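Local coordinates for aldehyde dehydrogenase family protein (Pseudomonas syringae pv. tomato, PDB 5IUV) that probably oxidises indole-3-acetaldehyde to the auxin indole-3-acetic acid with NAD+ as cofactor, contributing to the virulence of this plant pathogen, at residues I275-A280 / A431-A436; L309-I314 / L410-A415; T154-G159 / E489-W494. All blocks are in the same frame, centred on the assembly; numbering follows the deposited sequence.

Interaction 1. Residues I275-A280 / A431-A436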
ATOM      1  N   ILE A 275      17.554 -15.293  23.078  1.00 14.44           N
ATOM      2  CA  ILE A 275      17.632 -16.752  22.989  1.00 14.91           C
ATOM      3  C   ILE A 275      18.770 -17.245  22.102  1.00 13.37           C
ATOM      4  O   ILE A 275      18.779 -17.018  20.889  1.00 13.26           O
ATOM      5  CB  ILE A 275      16.315 -17.347  22.453  1.00 15.34           C
ATOM      6  CG1 ILE A 275      15.130 -16.839  23.277  1.00 16.24           C
ATOM      7  CG2 ILE A 275      16.369 -18.868  22.474  1.00 13.96           C
ATOM      8  CD1 ILE A 275      13.791 -17.138  22.635  1.00 15.79           C
ATOM      9  N   VAL A 276      19.717 -17.946  22.713  1.00 13.71           N
ATOM     10  CA  VAL A 276      20.890 -18.427  22.005  1.00 16.04           C
ATOM     11  C   VAL A 276      20.842 -19.943  21.876  1.00 16.03           C
ATOM     12  O   VAL A 276      20.954 -20.668  22.868  1.00 14.48           O
ATOM     13  CB  VAL A 276      22.188 -18.006  22.717  1.00 17.30           C
ATOM     14  CG1 VAL A 276      23.404 -18.444  21.913  1.00 14.53           C
ATOM     15  CG2 VAL A 276      22.203 -16.495  22.938  1.00 14.00           C
ATOM     16  N   PHE A 277      20.656 -20.415  20.649  1.00 15.18           N
ATOM     17  CA  PHE A 277      20.622 -21.846  20.369  1.00 15.74           C
ATOM     18  C   PHE A 277      22.023 -22.382  20.141  1.00 15.83           C
ATOM     19  O   PHE A 277      22.927 -21.639  19.758  1.00 16.40           O
ATOM     20  CB  PHE A 277      19.758 -22.144  19.145  1.00 16.39           C
ATOM     21  CG  PHE A 277      18.287 -22.080  19.410  1.00 19.61           C
ATOM     22  CD1 PHE A 277      17.621 -23.160  19.973  1.00 21.69           C
ATOM     23  CD2 PHE A 277      17.559 -20.948  19.081  1.00 19.71           C
ATOM     24  CE1 PHE A 277      16.259 -23.106  20.210  1.00 21.25           C
ATOM     25  CE2 PHE A 277      16.197 -20.891  19.311  1.00 20.70           C
ATOM     26  CZ  PHE A 277      15.547 -21.971  19.879  1.00 20.36           C
ATOM     27  N   ALA A 278      22.187 -23.682  20.369  1.00 16.75           N
ATOM     28  CA  ALA A 278      23.467 -24.349  20.190  1.00 18.65           C
ATOM     29  C   ALA A 278      23.999 -24.170  18.771  1.00 18.68           C
ATOM     30  O   ALA A 278      25.211 -24.130  18.563  1.00 20.73           O
ATOM     31  CB  ALA A 278      23.341 -25.836  20.526  1.00 18.48           C
ATOM     32  N   ASP A 279      23.105 -24.062  17.796  1.00 15.35           N
ATOM     33  CA  ASP A 279      23.549 -23.943  16.408  1.00 18.39           C
ATOM     34  C   ASP A 279      23.584 -22.498  15.902  1.00 18.62           C
ATOM     35  O   ASP A 279      23.445 -22.258  14.705  1.00 16.95           O
ATOM     36  CB  ASP A 279      22.672 -24.801  15.490  1.00 18.66           C
ATOM     37  CG  ASP A 279      21.254 -24.268  15.342  1.00 20.00           C
ATOM     38  OD1 ASP A 279      20.816 -23.420  16.145  1.00 21.24           O
ATOM     39  OD2 ASP A 279      20.560 -24.722  14.412  1.00 20.08           O
ATOM     40  N   ALA A 280      23.763 -21.539  16.809  1.00 15.51           N
ATOM     41  CA  ALA A 280      24.039 -20.159  16.409  1.00 15.57           C
ATOM     42  C   ALA A 280      25.228 -20.134  15.455  1.00 15.08           C
ATOM     43  O   ALA A 280      26.205 -20.849  15.670  1.00 15.45           O
ATOM     44  CB  ALA A 280      24.322 -19.280  17.634  1.00 16.49           C
ATOM     45  N   ALA A 431      12.701  -9.251  21.505  1.00  7.16           N
ATOM     46  CA  ALA A 431      13.273 -10.564  21.762  1.00  8.40           C
ATOM     47  C   ALA A 431      14.326 -10.825  20.689  1.00  9.48           C
ATOM     48  O   ALA A 431      14.307 -10.179  19.644  1.00 10.80           O
ATOM     49  CB  ALA A 431      12.196 -11.642  21.747  1.00  7.24           C
ATOM     50  N   ALA A 432      15.245 -11.750  20.941  1.00  8.88           N
ATOM     51  CA  ALA A 432      16.188 -12.143  19.892  1.00  9.71           C
ATOM     52  C   ALA A 432      16.387 -13.653  19.820  1.00 10.59           C
ATOM     53  O   ALA A 432      16.228 -14.367  20.815  1.00 10.91           O
ATOM     54  CB  ALA A 432      17.527 -11.452  20.088  1.00  8.57           C
ATOM     55  N   VAL A 433      16.732 -14.128  18.627  1.00 12.39           N
ATOM     56  CA  VAL A 433      16.935 -15.551  18.374  1.00 13.57           C
ATOM     57  C   VAL A 433      18.230 -15.759  17.614  1.00 12.64           C
ATOM     58  O   VAL A 433      18.465 -15.098  16.609  1.00 13.48           O
ATOM     59  CB  VAL A 433      15.784 -16.163  17.548  1.00 14.99           C
ATOM     60  CG1 VAL A 433      15.993 -17.661  17.389  1.00 17.99           C
ATOM     61  CG2 VAL A 433      14.457 -15.884  18.203  1.00 17.61           C
ATOM     62  N   TRP A 434      19.063 -16.680  18.086  1.00  8.63           N
ATOM     63  CA  TRP A 434      20.321 -16.969  17.416  1.00  8.92           C
ATOM     64  C   TRP A 434      20.335 -18.422  16.970  1.00 10.38           C
ATOM     65  O   TRP A 434      20.398 -19.332  17.799  1.00  9.48           O
ATOM     66  CB  TRP A 434      21.517 -16.676  18.333  1.00  9.89           C
ATOM     67  CG  TRP A 434      21.591 -15.246  18.813  1.00  9.68           C
ATOM     68  CD1 TRP A 434      20.805 -14.658  19.763  1.00 11.77           C
ATOM     69  CD2 TRP A 434      22.512 -14.233  18.375  1.00  8.90           C
ATOM     70  NE1 TRP A 434      21.173 -13.342  19.936  1.00  9.53           N
ATOM     71  CE2 TRP A 434      22.221 -13.061  19.098  1.00  9.52           C
ATOM     72  CE3 TRP A 434      23.554 -14.209  17.441  1.00  8.59           C
ATOM     73  CZ2 TRP A 434      22.935 -11.873  18.919  1.00  9.32           C
ATOM     74  CZ3 TRP A 434      24.265 -13.030  17.265  1.00  9.33           C
ATOM     75  CH2 TRP A 434      23.951 -11.879  18.004  1.00  9.57           C
ATOM     76  N   THR A 435      20.263 -18.629  15.657  1.00  9.18           N
ATOM     77  CA  THR A 435      20.296 -19.971  15.077  1.00 11.20           C
ATOM     78  C   THR A 435      20.607 -19.899  13.587  1.00  9.79           C
ATOM     79  O   THR A 435      20.205 -18.958  12.911  1.00  8.91           O
ATOM     80  CB  THR A 435      18.958 -20.732  15.276  1.00 15.35           C
ATOM     81  OG1 THR A 435      18.997 -21.961  14.543  1.00 13.20           O
ATOM     82  CG2 THR A 435      17.783 -19.909  14.780  1.00 14.94           C
ATOM     83  N   ALA A 436      21.321 -20.898  13.081  1.00 10.51           N
ATOM     84  CA  ALA A 436      21.664 -20.946  11.663  1.00 12.93           C
ATOM     85  C   ALA A 436      20.607 -21.689  10.854  1.00 12.15           C
ATOM     86  O   ALA A 436      20.679 -21.744   9.630  1.00 13.25           O
ATOM     87  CB  ALA A 436      23.033 -21.602  11.470  1.00 12.78           C
TER
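The rings of Phe277 and Trp434 are both met at their edges. In the plane of the Phe277 ring lie Val433 CG1, 3.8 Å from Phe277 CE2, and the carbonyl oxygen of Trp434; the edge of the Trp434 indole meets Ile275 O, 3.3 Å from Trp434 CD1. Val276 CG2 approaches the indole obliquely. Ile275 O is gripped further by Trp434 N at 2.8 Å, which comes in almost head-on to the carbonyl. Ile275 pairs with Val433 and Val276 with Trp434 in parallel register, and Phe277 N closes the strand pairing on Trp434 O. Beyond it the chain makes a type I turn from Phe277 to Ala280. The backbone carbonyl of Asp279 accepts from Ala436 N, while a chi1 of 173° swings the Thr435 hydroxyl away from its backbone N and alongside Asp279, so that OG1 donates to Asp279 OD1 at 2.8 Å from the syn side, 31° out of the carboxylate plane. The indole NE1 is satisfied by Asn274. Among the parallel strands of the alpha/beta catalytic domain, as in other aldehyde dehydrogenases, strand 273-276 runs between 430-434 and 307-311; Val276 packs on helix 312-326, whereas Val433 and Phe277 lean on helix 438-447.

Interaction 2. Residues L309-I314 / L410-A415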
ATOM      1  N   LEU A 309      18.620 -16.469  27.489  1.00 13.56           N
ATOM      2  CA  LEU A 309      18.186 -17.866  27.455  1.00 15.30           C
ATOM      3  C   LEU A 309      19.152 -18.669  26.592  1.00 14.85           C
ATOM      4  O   LEU A 309      19.241 -18.446  25.381  1.00 15.15           O
ATOM      5  CB  LEU A 309      16.758 -17.991  26.904  1.00 13.60           C
ATOM      6  CG  LEU A 309      15.568 -17.661  27.813  1.00 17.58           C
ATOM      7  CD1 LEU A 309      15.652 -16.259  28.405  1.00 18.06           C
ATOM      8  CD2 LEU A 309      14.254 -17.847  27.070  1.00 15.70           C
ATOM      9  N   VAL A 310      19.878 -19.597  27.205  1.00 14.34           N
ATOM     10  CA  VAL A 310      20.894 -20.337  26.465  1.00 17.08           C
ATOM     11  C   VAL A 310      20.603 -21.835  26.448  1.00 18.75           C
ATOM     12  O   VAL A 310      20.301 -22.423  27.486  1.00 19.20           O
ATOM     13  CB  VAL A 310      22.307 -20.076  27.048  1.00 26.09           C
ATOM     14  CG1 VAL A 310      22.293 -20.189  28.553  1.00 30.65           C
ATOM     15  CG2 VAL A 310      23.333 -21.024  26.443  1.00 22.19           C
ATOM     16  N   GLU A 311      20.674 -22.439  25.262  1.00 17.87           N
ATOM     17  CA  GLU A 311      20.480 -23.879  25.136  1.00 16.56           C
ATOM     18  C   GLU A 311      21.506 -24.576  26.026  1.00 17.78           C
ATOM     19  O   GLU A 311      22.694 -24.246  25.997  1.00 15.40           O
ATOM     20  CB  GLU A 311      20.610 -24.335  23.679  1.00 17.00           C
ATOM     21  CG  GLU A 311      20.191 -25.782  23.447  1.00 20.38           C
ATOM     22  CD  GLU A 311      19.928 -26.102  21.983  1.00 24.21           C
ATOM     23  OE1 GLU A 311      20.038 -25.191  21.130  1.00 22.92           O
ATOM     24  OE2 GLU A 311      19.611 -27.272  21.687  1.00 26.22           O
ATOM     25  N   ARG A 312      21.039 -25.525  26.831  1.00 15.92           N
ATOM     26  CA  ARG A 312      21.854 -26.052  27.923  1.00 19.19           C
ATOM     27  C   ARG A 312      23.178 -26.663  27.448  1.00 20.48           C
ATOM     28  O   ARG A 312      24.195 -26.527  28.121  1.00 22.49           O
ATOM     29  CB  ARG A 312      21.055 -27.081  28.726  1.00 22.80           C
ATOM     30  CG  ARG A 312      21.756 -27.535  30.001  1.00 26.58           C
ATOM     31  CD  ARG A 312      20.773 -28.112  31.004  1.00 27.24           C
ATOM     32  NE  ARG A 312      19.787 -27.121  31.428  1.00 27.50           N
ATOM     33  CZ  ARG A 312      18.479 -27.238  31.224  1.00 25.98           C
ATOM     34  NH1 ARG A 312      17.999 -28.317  30.617  1.00 21.53           N
ATOM     35  NH2 ARG A 312      17.651 -26.281  31.635  1.00 25.41           N
ATOM     36  N   SER A 313      23.165 -27.291  26.277  1.00 20.29           N
ATOM     37  CA  SER A 313      24.342 -27.985  25.762  1.00 22.72           C
ATOM     38  C   SER A 313      25.525 -27.061  25.425  1.00 23.20           C
ATOM     39  O   SER A 313      26.645 -27.537  25.263  1.00 23.65           O
ATOM     40  CB  SER A 313      23.965 -28.805  24.523  1.00 25.88           C
ATOM     41  OG  SER A 313      23.408 -27.982  23.513  1.00 27.48           O
ATOM     42  N   ILE A 314      25.288 -25.753  25.308  1.00 19.69           N
ATOM     43  CA  ILE A 314      26.391 -24.819  25.069  1.00 19.47           C
ATOM     44  C   ILE A 314      26.622 -23.867  26.242  1.00 19.51           C
ATOM     45  O   ILE A 314      27.510 -23.012  26.194  1.00 18.84           O
ATOM     46  CB  ILE A 314      26.170 -23.965  23.796  1.00 21.61           C
ATOM     47  CG1 ILE A 314      24.856 -23.188  23.885  1.00 19.74           C
ATOM     48  CG2 ILE A 314      26.218 -24.837  22.548  1.00 22.99           C
ATOM     49  CD1 ILE A 314      24.852 -21.897  23.088  1.00 22.27           C
ATOM     50  N   LEU A 410      19.325 -17.898  31.984  1.00 19.57           N
ATOM     51  CA  LEU A 410      18.451 -19.060  32.123  1.00 19.81           C
ATOM     52  C   LEU A 410      18.811 -20.116  31.081  1.00 23.94           C
ATOM     53  O   LEU A 410      19.371 -19.788  30.032  1.00 22.37           O
ATOM     54  CB  LEU A 410      16.980 -18.661  31.970  1.00 19.85           C
ATOM     55  CG  LEU A 410      16.391 -17.538  32.836  1.00 22.60           C
ATOM     56  CD1 LEU A 410      16.733 -16.143  32.307  1.00 18.57           C
ATOM     57  CD2 LEU A 410      14.877 -17.709  32.977  1.00 22.57           C
ATOM     58  N   THR A 411      18.490 -21.378  31.357  1.00 20.35           N
ATOM     59  CA  THR A 411      18.757 -22.435  30.382  1.00 24.08           C
ATOM     60  C   THR A 411      17.477 -23.116  29.906  1.00 23.99           C
ATOM     61  O   THR A 411      16.438 -23.032  30.557  1.00 23.45           O
ATOM     62  CB  THR A 411      19.723 -23.509  30.941  1.00 24.68           C
ATOM     63  OG1 THR A 411      19.254 -23.984  32.209  1.00 22.21           O
ATOM     64  CG2 THR A 411      21.121 -22.932  31.105  1.00 23.33           C
ATOM     65  N   PHE A 412      17.567 -23.768  28.750  1.00 19.95           N
ATOM     66  CA  PHE A 412      16.468 -24.557  28.188  1.00 19.83           C
ATOM     67  C   PHE A 412      17.057 -25.712  27.386  1.00 22.13           C
ATOM     68  O   PHE A 412      18.252 -25.696  27.069  1.00 21.38           O
ATOM     69  CB  PHE A 412      15.563 -23.697  27.299  1.00 18.86           C
ATOM     70  CG  PHE A 412      16.249 -23.165  26.064  1.00 18.28           C
ATOM     71  CD1 PHE A 412      16.292 -23.911  24.894  1.00 20.50           C
ATOM     72  CD2 PHE A 412      16.849 -21.919  26.074  1.00 17.88           C
ATOM     73  CE1 PHE A 412      16.931 -23.423  23.763  1.00 19.99           C
ATOM     74  CE2 PHE A 412      17.485 -21.427  24.943  1.00 17.43           C
ATOM     75  CZ  PHE A 412      17.525 -22.178  23.795  1.00 17.85           C
ATOM     76  N   ASP A 413      16.232 -26.699  27.042  1.00 24.16           N
ATOM     77  CA  ASP A 413      16.714 -27.858  26.284  1.00 28.74           C
ATOM     78  C   ASP A 413      15.973 -28.107  24.968  1.00 26.89           C
ATOM     79  O   ASP A 413      16.426 -28.906  24.145  1.00 29.40           O
ATOM     80  CB  ASP A 413      16.644 -29.126  27.145  1.00 35.79           C
ATOM     81  CG  ASP A 413      15.260 -29.382  27.710  1.00 42.61           C
ATOM     82  OD1 ASP A 413      14.274 -28.798  27.209  1.00 44.75           O
ATOM     83  OD2 ASP A 413      15.160 -30.177  28.668  1.00 47.83           O
ATOM     84  N   THR A 414      14.826 -27.454  24.790  1.00 22.77           N
ATOM     85  CA  THR A 414      14.063 -27.544  23.546  1.00 21.50           C
ATOM     86  C   THR A 414      13.620 -26.160  23.089  1.00 19.65           C
ATOM     87  O   THR A 414      13.486 -25.247  23.904  1.00 17.99           O
ATOM     88  CB  THR A 414      12.802 -28.424  23.687  1.00 21.62           C
ATOM     89  OG1 THR A 414      11.853 -27.758  24.527  1.00 21.30           O
ATOM     90  CG2 THR A 414      13.136 -29.796  24.273  1.00 21.59           C
ATOM     91  N   ALA A 415      13.378 -26.010  21.789  1.00 17.73           N
ATOM     92  CA  ALA A 415      12.886 -24.746  21.248  1.00 19.47           C
ATOM     93  C   ALA A 415      11.559 -24.363  21.901  1.00 21.12           C
ATOM     94  O   ALA A 415      11.321 -23.201  22.236  1.00 16.30           O
ATOM     95  CB  ALA A 415      12.733 -24.837  19.737  1.00 20.30           C
TER
HETATM   96  O   HOH W   1      19.021 -29.128  23.583  1.00 23.03           O
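Leu410 lies alongside Leu309, the two side chains pointing the same way with their CD1 atoms 4.1 Å apart, while Leu410 O takes a nearly straight bond from Val310 N at 2.9 Å. Thr411 turns to the other face of the sheet, beside Val310. With Thr411 OG1 set between its backbone N and carbonyl carbon (chi1 52°), the hydroxyl meets the edge of the Arg312 guanidinium: Arg312 NH2 donates to Thr411 OG1 at 2.9 Å, and NE adds a weak bond. Phe412 returns to the face of Leu410, and its ring lies against the backbone of strand 309-311. Glu311 CA sits over one ring face in a CH-pi contact, 3.8 Å from the Phe412 centroid and 16° off the normal; Leu309 O lies at the ring edge, 3.5 Å from Phe412 CE2. The main chain of Phe412 is bonded too, its N to Val310 O and its O to Arg312 N, the latter at 2.8 Å. At Asp413 the ion pair with Arg312 is long, and the carboxylate and guanidinium planes stand 78° apart. A water donates to both Asp413 O and Glu311 OE2, joining the strand ends, while Glu311 OE1 accepts from Ala278 N. Thr414 then N-caps helix 415-423 through its hydroxyl. These are neighbouring parallel strands of an alpha/beta sheet with helices on both faces, in the catalytic domain of the aldehyde dehydrogenase fold: Leu309, Leu410 and Phe412 pack on helix 415-423, Val310 and Thr411 on helix 312-326, and strand 273-276 lies at the other edge of 307-311.

Interaction 3. Residues T154-G159 / E489-W494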
ATOM      1  N   THR A 154      -8.898   9.594   3.644  1.00  5.90           N
ATOM      2  CA  THR A 154      -7.726  10.439   3.832  1.00  7.31           C
ATOM      3  C   THR A 154      -7.345  10.551   5.300  1.00  9.96           C
ATOM      4  O   THR A 154      -8.118  10.176   6.183  1.00  9.95           O
ATOM      5  CB  THR A 154      -7.960  11.855   3.267  1.00 10.64           C
ATOM      6  OG1 THR A 154      -9.056  12.468   3.953  1.00 12.67           O
ATOM      7  CG2 THR A 154      -8.278  11.791   1.776  1.00 11.38           C
ATOM      8  N   ARG A 155      -6.150  11.080   5.546  1.00 10.01           N
ATOM      9  CA  ARG A 155      -5.648  11.270   6.898  1.00 12.02           C
ATOM     10  C   ARG A 155      -5.397  12.742   7.181  1.00 12.36           C
ATOM     11  O   ARG A 155      -4.871  13.460   6.334  1.00 14.28           O
ATOM     12  CB  ARG A 155      -4.358  10.476   7.109  1.00 12.05           C
ATOM     13  CG  ARG A 155      -4.563   8.978   7.032  1.00 15.34           C
ATOM     14  CD  ARG A 155      -3.273   8.237   7.291  1.00 15.84           C
ATOM     15  NE  ARG A 155      -3.522   6.840   7.619  1.00 21.37           N
ATOM     16  CZ  ARG A 155      -3.894   6.409   8.821  1.00 25.04           C
ATOM     17  NH1 ARG A 155      -4.068   7.269   9.824  1.00 24.43           N
ATOM     18  NH2 ARG A 155      -4.095   5.114   9.017  1.00 26.04           N
ATOM     19  N   GLU A 156      -5.776  13.182   8.373  1.00 10.09           N
ATOM     20  CA  GLU A 156      -5.599  14.567   8.782  1.00 10.42           C
ATOM     21  C   GLU A 156      -4.957  14.600  10.156  1.00  8.57           C
ATOM     22  O   GLU A 156      -5.188  13.704  10.959  1.00  9.65           O
ATOM     23  CB  GLU A 156      -6.944  15.295   8.806  1.00 14.11           C
ATOM     24  CG  GLU A 156      -7.680  15.270   7.472  1.00 20.58           C
ATOM     25  CD  GLU A 156      -9.082  15.834   7.573  1.00 20.58           C
ATOM     26  OE1 GLU A 156      -9.542  16.073   8.710  1.00 22.14           O
ATOM     27  OE2 GLU A 156      -9.712  16.047   6.516  1.00 20.55           O
ATOM     28  N   PRO A 157      -4.167  15.642  10.447  1.00  8.80           N
ATOM     29  CA  PRO A 157      -3.546  15.700  11.779  1.00 10.16           C
ATOM     30  C   PRO A 157      -4.595  15.819  12.884  1.00  9.06           C
ATOM     31  O   PRO A 157      -5.642  16.433  12.677  1.00  8.20           O
ATOM     32  CB  PRO A 157      -2.665  16.954  11.701  1.00  9.81           C
ATOM     33  CG  PRO A 157      -3.297  17.791  10.633  1.00  8.39           C
ATOM     34  CD  PRO A 157      -3.818  16.809   9.620  1.00 10.53           C
ATOM     35  N   VAL A 158      -4.327  15.218  14.038  1.00  7.93           N
ATOM     36  CA  VAL A 158      -5.302  15.208  15.118  1.00  7.82           C
ATOM     37  C   VAL A 158      -5.470  16.595  15.745  1.00 12.41           C
ATOM     38  O   VAL A 158      -6.548  16.925  16.243  1.00 11.44           O
ATOM     39  CB  VAL A 158      -4.919  14.181  16.210  1.00  9.17           C
ATOM     40  CG1 VAL A 158      -4.938  12.767  15.634  1.00  8.54           C
ATOM     41  CG2 VAL A 158      -3.545  14.494  16.802  1.00  8.54           C
ATOM     42  N   GLY A 159      -4.421  17.411  15.704  1.00  9.93           N
ATOM     43  CA  GLY A 159      -4.493  18.754  16.255  1.00  9.10           C
ATOM     44  C   GLY A 159      -3.393  19.061  17.248  1.00 10.32           C
ATOM     45  O   GLY A 159      -2.296  19.461  16.867  1.00 12.09           O
ATOM     46  N   GLU A 489      -5.958  11.258  11.937  1.00  9.69           N
ATOM     47  CA  GLU A 489      -7.298  10.666  11.965  1.00 12.13           C
ATOM     48  C   GLU A 489      -7.728  10.320  10.552  1.00  7.87           C
ATOM     49  O   GLU A 489      -7.505  11.107   9.635  1.00  8.83           O
ATOM     50  CB  GLU A 489      -8.329  11.631  12.564  1.00 16.59           C
ATOM     51  CG  GLU A 489      -8.180  11.911  14.038  1.00 22.69           C
ATOM     52  CD  GLU A 489      -8.620  10.750  14.903  1.00 24.06           C
ATOM     53  OE1 GLU A 489      -9.465   9.942  14.457  1.00 26.25           O
ATOM     54  OE2 GLU A 489      -8.114  10.640  16.036  1.00 25.70           O
ATOM     55  N   LEU A 490      -8.364   9.168  10.385  1.00  9.13           N
ATOM     56  CA  LEU A 490      -8.946   8.778   9.106  1.00  8.11           C
ATOM     57  C   LEU A 490     -10.298   9.450   8.846  1.00  8.93           C
ATOM     58  O   LEU A 490     -11.147   9.535   9.732  1.00  7.82           O
ATOM     59  CB  LEU A 490      -9.113   7.262   9.046  1.00  6.45           C
ATOM     60  CG  LEU A 490      -7.846   6.450   8.792  1.00 11.25           C
ATOM     61  CD1 LEU A 490      -8.104   4.978   9.068  1.00 13.46           C
ATOM     62  CD2 LEU A 490      -7.384   6.645   7.354  1.00  9.18           C
ATOM     63  N   LYS A 491     -10.494   9.903   7.614  1.00  9.67           N
ATOM     64  CA  LYS A 491     -11.771  10.467   7.205  1.00  8.56           C
ATOM     65  C   LYS A 491     -12.255   9.808   5.929  1.00  9.07           C
ATOM     66  O   LYS A 491     -11.512   9.697   4.958  1.00 10.27           O
ATOM     67  CB  LYS A 491     -11.664  11.976   6.989  1.00  7.76           C
ATOM     68  CG  LYS A 491     -12.927  12.590   6.374  1.00  8.51           C
ATOM     69  CD  LYS A 491     -12.781  14.097   6.169  1.00  8.13           C
ATOM     70  CE  LYS A 491     -12.807  14.835   7.504  1.00  7.92           C
ATOM     71  NZ  LYS A 491     -12.480  16.277   7.312  1.00  8.90           N
ATOM     72  N   SER A 492     -13.506   9.372   5.941  1.00  5.56           N
ATOM     73  CA  SER A 492     -14.136   8.828   4.751  1.00  7.30           C
ATOM     74  C   SER A 492     -15.051   9.865   4.131  1.00  8.09           C
ATOM     75  O   SER A 492     -16.109  10.157   4.681  1.00  8.22           O
ATOM     76  CB  SER A 492     -14.936   7.573   5.089  1.00  6.75           C
ATOM     77  OG  SER A 492     -14.078   6.489   5.374  1.00 10.56           O
ATOM     78  N   THR A 493     -14.650  10.414   2.990  1.00  6.81           N
ATOM     79  CA  THR A 493     -15.470  11.408   2.303  1.00  6.89           C
ATOM     80  C   THR A 493     -16.145  10.743   1.109  1.00  7.26           C
ATOM     81  O   THR A 493     -15.492  10.434   0.112  1.00  7.20           O
ATOM     82  CB  THR A 493     -14.636  12.627   1.846  1.00  7.23           C
ATOM     83  OG1 THR A 493     -13.962  13.193   2.975  1.00  8.83           O
ATOM     84  CG2 THR A 493     -15.527  13.693   1.232  1.00  7.24           C
ATOM     85  N   TRP A 494     -17.442  10.478   1.237  1.00  6.63           N
ATOM     86  CA  TRP A 494     -18.187   9.812   0.174  1.00  6.39           C
ATOM     87  C   TRP A 494     -19.056  10.807  -0.593  1.00  7.61           C
ATOM     88  O   TRP A 494     -19.995  11.388  -0.052  1.00  8.59           O
ATOM     89  CB  TRP A 494     -19.034   8.663   0.740  1.00  6.92           C
ATOM     90  CG  TRP A 494     -18.527   7.312   0.300  1.00  7.05           C
ATOM     91  CD1 TRP A 494     -19.166   6.413  -0.509  1.00  7.73           C
ATOM     92  CD2 TRP A 494     -17.257   6.729   0.623  1.00  7.19           C
ATOM     93  NE1 TRP A 494     -18.375   5.298  -0.695  1.00  8.47           N
ATOM     94  CE2 TRP A 494     -17.197   5.470  -0.014  1.00  7.54           C
ATOM     95  CE3 TRP A 494     -16.168   7.146   1.396  1.00  7.77           C
ATOM     96  CZ2 TRP A 494     -16.094   4.623   0.103  1.00  7.14           C
ATOM     97  CZ3 TRP A 494     -15.064   6.311   1.496  1.00 10.52           C
ATOM     98  CH2 TRP A 494     -15.038   5.062   0.855  1.00  7.78           C
TER
HETATM   99  O   HOH W   2     -11.682  11.784   3.052  1.00  7.27           O
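Lys491 leaves the backbone with CG anti to N (chi1 172°) and bends at chi3 (-71°), whereas the Glu156 chain runs extended beyond CG; together these shapes bring Lys491 NZ to 2.9 Å from Glu156 OE2. The ammonium meets that oxygen on its syn side and makes a weak bond to Glu156 OE1. On the opposite face of this antiparallel strand pair, Leu490 CD2 lies over the centre of the Arg155 guanidinium and 3.7 Å from Arg155 CG, while Arg155 NH1 is held by Thr488. Two reciprocal hydrogen-bonded pairs join the backbones, Thr154 with Lys491 and Glu156 with Glu489. A water links Thr154 OG1, Thr493 OG1 and Lys491 O. This pairing with the C-terminal strand is consistent with the oligomerisation region of aldehyde dehydrogenases, and Ser492 to Trp494 pair in parallel with a strand of the third subunit. Glu489 forms salt bridges with Arg263 and with Arg477 of the third subunit, and Lys491 NZ donates to the carbonyls of Leu448 and Ala445 of that subunit. Sharing its ammonium between the Glu156 carboxylate and these carbonyls would probably favour a protonated Lys491; because those carbonyls and Arg477 lie across the interface, the same polar residues serve strand pair and assembly.

Overall arrangement
Interactions 1 and 2 are adjacent, their centres about 10 Å apart, in one sheet of the catalytic domain: strands 430-434, 273-276, 307-311 and 406-412 follow one another side by side, all parallel. The two contacts touch through the backbones of Val276 and Leu309 and the edge-to-face rings of Phe277 and Phe412. Interaction 3 belongs to the other large sheet, its centre about 43 and 49 Å from those of interactions 1 and 2. Along the chain the closures are nested, 309-314/410-415 inside 275-280/431-436, and both inside 154-159/489-494. The outermost returns the chain to strand 149-164, and strand 488-496 in turn pairs with a strand of another subunit, so the sheet runs on across the interface.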